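Local coordinates for protein sensor histidine kinase (Rhodopseudomonas palustris, PDB 3VA9) that is the sensor domain of a membrane-bound histidine kinase that probably uses ATP to phosphorylate a protein histidine in two-component signalling, at residues 80-91 against 121-132. Numbering follows the deposited sequence.
Sequences HIDELRLLTDMR and LTERIETSLSVL
Leu84, Leu87 and Ile125 pack as knobs into holes between two helices running nearly antiparallel, at 160°. Leu84 enters among Ile125, Ser128, Leu129 and Leu132. Its CG lies anti to the backbone N (chi1 173°), which carries CD2 to 3.5 Å from Leu129 CD2, while CD1 meets Ile125 CG2. Leu87 fits among Leu121, Arg124, Ile125 and Ser128. Its CB rests on Ile125 CG1 at 3.7 Å, and its CD2 lies over one face of the Arg124 guanidinium, whose NH1 bonds to Asp119 O. Ile125 answers from the other helix, with CD1 3.7 Å from Arg91 CB. At one end, Leu121 CD1 packs against Met90 CB, and Leu121 CB lies 4.0 Å from Arg91 CD. This is one interhelical seam of the four-helix bundle of the CHASE3 sensor domain. Helix 47-70 packs on Leu84 and Thr88, and helix 18-44 on Leu129 and Leu132. At the other end, Val131 CG1 makes a CH-pi contact over the centre of the His80 ring, 3.6 Å from the centroid. Leu132 CD2 touches His80 CB at 3.5 Å. With an alanine at His80, a gap would probably open beside Val131 CG1, which would lose the ring face it packs on. Among polar groups, one water donates to His80 O and is hydrogen-bonded to Ser128 OG (3.1 Å), bridging the helices. The Arg91 guanidinium passes obliquely by Thr122 OG1 to a salt bridge with Glu35.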
loop_
_atom_site.group_PDB
_atom_site.type_symbol
_atom_site.label_atom_id
_atom_site.label_comp_id
_atom_site.label_asym_id
_atom_site.label_seq_id
_atom_site.Cartn_x
_atom_site.Cartn_y
_atom_site.Cartn_z
ATOM N N HIS A 80 -2.454 15.176 -0.294
ATOM C CA HIS A 80 -2.757 13.987 0.504
ATOM C C HIS A 80 -2.351 12.702 -0.210
ATOM O O HIS A 80 -1.926 11.741 0.426
ATOM C CB HIS A 80 -4.242 13.926 0.885
ATOM C CG HIS A 80 -4.658 14.969 1.877
ATOM N ND1 HIS A 80 -3.938 15.240 3.021
ATOM C CD2 HIS A 80 -5.733 15.793 1.904
ATOM C CE1 HIS A 80 -4.543 16.197 3.703
ATOM N NE2 HIS A 80 -5.633 16.549 3.049
ATOM N N ILE A 81 -2.491 12.680 -1.531
ATOM C CA ILE A 81 -2.079 11.517 -2.293
ATOM C C ILE A 81 -0.548 11.437 -2.341
ATOM O O ILE A 81 0.031 10.355 -2.201
ATOM C CB ILE A 81 -2.706 11.489 -3.704
ATOM C CG1 ILE A 81 -2.835 10.047 -4.193
ATOM C CG2 ILE A 81 -1.894 12.299 -4.683
ATOM C CD1 ILE A 81 -3.220 9.939 -5.644
ATOM N N ASP A 82 0.105 12.587 -2.503
ATOM C CA ASP A 82 1.559 12.637 -2.426
ATOM C C ASP A 82 2.021 12.002 -1.128
ATOM O O ASP A 82 2.933 11.176 -1.117
ATOM C CB ASP A 82 2.062 14.077 -2.491
ATOM C CG ASP A 82 2.034 14.637 -3.887
ATOM O OD1 ASP A 82 1.957 13.832 -4.838
ATOM O OD2 ASP A 82 2.093 15.880 -4.030
ATOM N N GLU A 83 1.376 12.393 -0.036
ATOM C CA GLU A 83 1.716 11.880 1.288
ATOM C C GLU A 83 1.506 10.369 1.416
ATOM O O GLU A 83 2.399 9.655 1.879
ATOM C CB GLU A 83 0.958 12.659 2.368
ATOM C CG GLU A 83 1.503 14.076 2.538
ATOM C CD GLU A 83 0.442 15.103 2.907
ATOM O OE1 GLU A 83 -0.640 14.717 3.400
ATOM O OE2 GLU A 83 0.705 16.310 2.705
ATOM N N LEU A 84 0.338 9.887 0.994
ATOM C CA LEU A 84 0.065 8.447 0.974
ATOM C C LEU A 84 1.165 7.704 0.204
ATOM O O LEU A 84 1.704 6.701 0.674
ATOM C CB LEU A 84 -1.294 8.161 0.327
ATOM C CG LEU A 84 -1.599 6.677 0.092
ATOM C CD1 LEU A 84 -1.772 5.957 1.415
ATOM C CD2 LEU A 84 -2.836 6.488 -0.784
ATOM N N ARG A 85 1.496 8.226 -0.974
ATOM C CA ARG A 85 2.486 7.614 -1.858
ATOM C C ARG A 85 3.865 7.486 -1.226
ATOM O O ARG A 85 4.551 6.480 -1.419
ATOM C CB ARG A 85 2.610 8.422 -3.147
ATOM C CG ARG A 85 3.557 7.792 -4.138
ATOM C CD ARG A 85 2.779 7.265 -5.324
ATOM N NE ARG A 85 3.440 6.143 -5.980
ATOM C CZ ARG A 85 3.261 5.837 -7.260
ATOM N NH1 ARG A 85 2.459 6.586 -8.010
ATOM N NH2 ARG A 85 3.885 4.794 -7.789
ATOM N N LEU A 86 4.277 8.519 -0.493
ATOM C CA LEU A 86 5.506 8.455 0.283
ATOM C C LEU A 86 5.449 7.259 1.227
ATOM O O LEU A 86 6.393 6.465 1.310
ATOM C CB LEU A 86 5.714 9.745 1.091
ATOM C CG LEU A 86 6.912 9.767 2.062
ATOM C CD1 LEU A 86 8.221 9.521 1.317
ATOM C CD2 LEU A 86 6.987 11.080 2.836
ATOM N N LEU A 87 4.333 7.147 1.939
ATOM C CA LEU A 87 4.143 6.089 2.927
ATOM C C LEU A 87 4.108 4.715 2.260
ATOM O O LEU A 87 4.721 3.773 2.751
ATOM C CB LEU A 87 2.859 6.333 3.737
ATOM C CG LEU A 87 2.843 7.536 4.702
ATOM C CD1 LEU A 87 1.441 7.822 5.237
ATOM C CD2 LEU A 87 3.818 7.350 5.858
ATOM N N THR A 88 3.402 4.599 1.135
ATOM C CA THR A 88 3.314 3.309 0.444
ATOM C C THR A 88 4.649 2.915 -0.206
ATOM O O THR A 88 4.987 1.737 -0.251
ATOM C CB THR A 88 2.140 3.234 -0.577
ATOM O OG1 THR A 88 2.316 4.209 -1.608
ATOM C CG2 THR A 88 0.812 3.479 0.108
ATOM N N ASP A 89 5.410 3.898 -0.694
ATOM C CA ASP A 89 6.761 3.633 -1.197
ATOM C C ASP A 89 7.711 3.095 -0.106
ATOM O O ASP A 89 8.465 2.146 -0.333
ATOM C CB ASP A 89 7.365 4.884 -1.868
ATOM C CG ASP A 89 6.907 5.071 -3.323
ATOM O OD1 ASP A 89 6.015 4.332 -3.800
ATOM O OD2 ASP A 89 7.449 5.974 -3.996
ATOM N N MET A 90 7.683 3.699 1.077
ATOM C CA MET A 90 8.491 3.196 2.184
ATOM C C MET A 90 8.048 1.785 2.600
ATOM O O MET A 90 8.872 0.938 2.902
ATOM C CB MET A 90 8.427 4.146 3.383
ATOM C CG MET A 90 8.880 5.578 3.082
ATOM S SD MET A 90 8.568 6.710 4.464
ATOM C CE MET A 90 9.520 5.900 5.738
ATOM N N ARG A 91 6.743 1.546 2.618
ATOM C CA ARG A 91 6.210 0.244 3.017
ATOM C C ARG A 91 6.590 -0.835 2.004
ATOM O O ARG A 91 7.077 -1.904 2.376
ATOM C CB ARG A 91 4.687 0.303 3.190
ATOM C CG ARG A 91 4.067 -1.013 3.676
ATOM C CD ARG A 91 4.821 -1.565 4.901
ATOM N NE ARG A 91 4.123 -2.699 5.509
ATOM C CZ ARG A 91 4.687 -3.580 6.328
ATOM N NH1 ARG A 91 5.966 -3.463 6.650
ATOM N NH2 ARG A 91 3.968 -4.580 6.830
ATOM N N LEU A 121 4.202 1.805 9.487
ATOM C CA LEU A 121 3.782 2.276 8.175
ATOM C C LEU A 121 2.365 1.824 7.830
ATOM O O LEU A 121 1.618 2.543 7.161
ATOM C CB LEU A 121 4.786 1.823 7.116
ATOM C CG LEU A 121 6.064 2.662 7.181
ATOM C CD1 LEU A 121 7.180 2.113 6.268
ATOM C CD2 LEU A 121 5.721 4.105 6.852
ATOM N N THR A 122 1.999 0.639 8.306
ATOM C CA THR A 122 0.665 0.089 8.089
ATOM C C THR A 122 -0.430 0.948 8.737
ATOM O O THR A 122 -1.407 1.320 8.091
ATOM C CB THR A 122 0.583 -1.349 8.624
ATOM O OG1 THR A 122 1.452 -2.188 7.854
ATOM C CG2 THR A 122 -0.842 -1.878 8.534
ATOM N N GLU A 123 -0.260 1.266 10.012
ATOM C CA GLU A 123 -1.178 2.164 10.699
ATOM C C GLU A 123 -1.210 3.514 9.998
ATOM O O GLU A 123 -2.278 4.089 9.784
ATOM C CB GLU A 123 -0.755 2.360 12.160
ATOM C CG GLU A 123 -0.872 1.116 13.039
ATOM C CD GLU A 123 0.294 0.148 12.876
ATOM O OE1 GLU A 123 1.229 0.442 12.100
ATOM O OE2 GLU A 123 0.274 -0.911 13.536
ATOM N N ARG A 124 -0.029 4.020 9.645
ATOM C CA ARG A 124 0.092 5.352 9.063
ATOM C C ARG A 124 -0.578 5.427 7.693
ATOM O O ARG A 124 -1.216 6.428 7.357
ATOM C CB ARG A 124 1.558 5.782 9.001
ATOM C CG ARG A 124 2.146 6.130 10.366
ATOM C CD ARG A 124 3.659 6.078 10.364
ATOM N NE ARG A 124 4.266 7.190 9.638
ATOM C CZ ARG A 124 5.566 7.280 9.374
ATOM N NH1 ARG A 124 6.386 6.309 9.758
ATOM N NH2 ARG A 124 6.045 8.327 8.716
ATOM N N ILE A 125 -0.459 4.358 6.914
ATOM C CA ILE A 125 -1.138 4.301 5.628
ATOM C C ILE A 125 -2.660 4.310 5.788
ATOM O O ILE A 125 -3.354 5.044 5.084
ATOM C CB ILE A 125 -0.701 3.088 4.805
ATOM C CG1 ILE A 125 0.717 3.303 4.272
ATOM C CG2 ILE A 125 -1.666 2.860 3.650
ATOM C CD1 ILE A 125 1.440 2.014 3.949
ATOM N N GLU A 126 -3.174 3.512 6.722
ATOM C CA GLU A 126 -4.619 3.465 6.976
ATOM C C GLU A 126 -5.154 4.836 7.371
ATOM O O GLU A 126 -6.206 5.260 6.899
ATOM C CB GLU A 126 -4.972 2.423 8.045
ATOM C CG GLU A 126 -4.774 0.978 7.594
ATOM C CD GLU A 126 -5.352 0.704 6.210
ATOM O OE1 GLU A 126 -6.509 1.104 5.951
ATOM O OE2 GLU A 126 -4.651 0.081 5.382
ATOM N N THR A 127 -4.418 5.524 8.233
ATOM C CA THR A 127 -4.726 6.906 8.579
ATOM C C THR A 127 -4.711 7.794 7.330
ATOM O O THR A 127 -5.593 8.638 7.133
ATOM C CB THR A 127 -3.698 7.449 9.592
ATOM O OG1 THR A 127 -3.702 6.623 10.762
ATOM C CG2 THR A 127 -4.008 8.897 9.975
ATOM N N SER A 128 -3.696 7.596 6.493
ATOM C CA SER A 128 -3.540 8.354 5.258
ATOM C C SER A 128 -4.722 8.132 4.314
ATOM O O SER A 128 -5.226 9.073 3.697
ATOM C CB SER A 128 -2.237 7.963 4.567
ATOM O OG SER A 128 -1.938 8.845 3.510
ATOM N N LEU A 129 -5.167 6.884 4.207
ATOM C CA LEU A 129 -6.309 6.561 3.358
ATOM C C LEU A 129 -7.622 7.147 3.903
ATOM O O LEU A 129 -8.475 7.582 3.133
ATOM C CB LEU A 129 -6.408 5.048 3.132
ATOM C CG LEU A 129 -5.351 4.473 2.179
ATOM C CD1 LEU A 129 -5.336 2.970 2.238
ATOM C CD2 LEU A 129 -5.587 4.951 0.751
ATOM N N SER A 130 -7.769 7.180 5.225
ATOM C CA SER A 130 -8.955 7.770 5.842
ATOM C C SER A 130 -9.058 9.260 5.542
ATOM O O SER A 130 -10.135 9.758 5.214
ATOM C CB SER A 130 -8.963 7.544 7.356
ATOM O OG SER A 130 -9.147 6.174 7.665
ATOM N N VAL A 131 -7.939 9.969 5.663
ATOM C CA VAL A 131 -7.907 11.396 5.365
ATOM C C VAL A 131 -8.441 11.669 3.961
ATOM O O VAL A 131 -9.242 12.584 3.759
ATOM C CB VAL A 131 -6.485 11.974 5.492
ATOM C CG1 VAL A 131 -6.413 13.346 4.851
ATOM C CG2 VAL A 131 -6.065 12.036 6.952
ATOM N N LEU A 132 -7.993 10.869 2.996
ATOM C CA LEU A 132 -8.481 10.976 1.626
ATOM C C LEU A 132 -9.980 10.664 1.521
ATOM O O LEU A 132 -10.732 11.392 0.864
ATOM C CB LEU A 132 -7.685 10.053 0.703
ATOM C CG LEU A 132 -6.314 10.558 0.250
ATOM C CD1 LEU A 132 -5.495 9.439 -0.370
ATOM C CD2 LEU A 132 -6.464 11.724 -0.723
HETATM O O HOH W 1 -3.214 11.505 2.603
#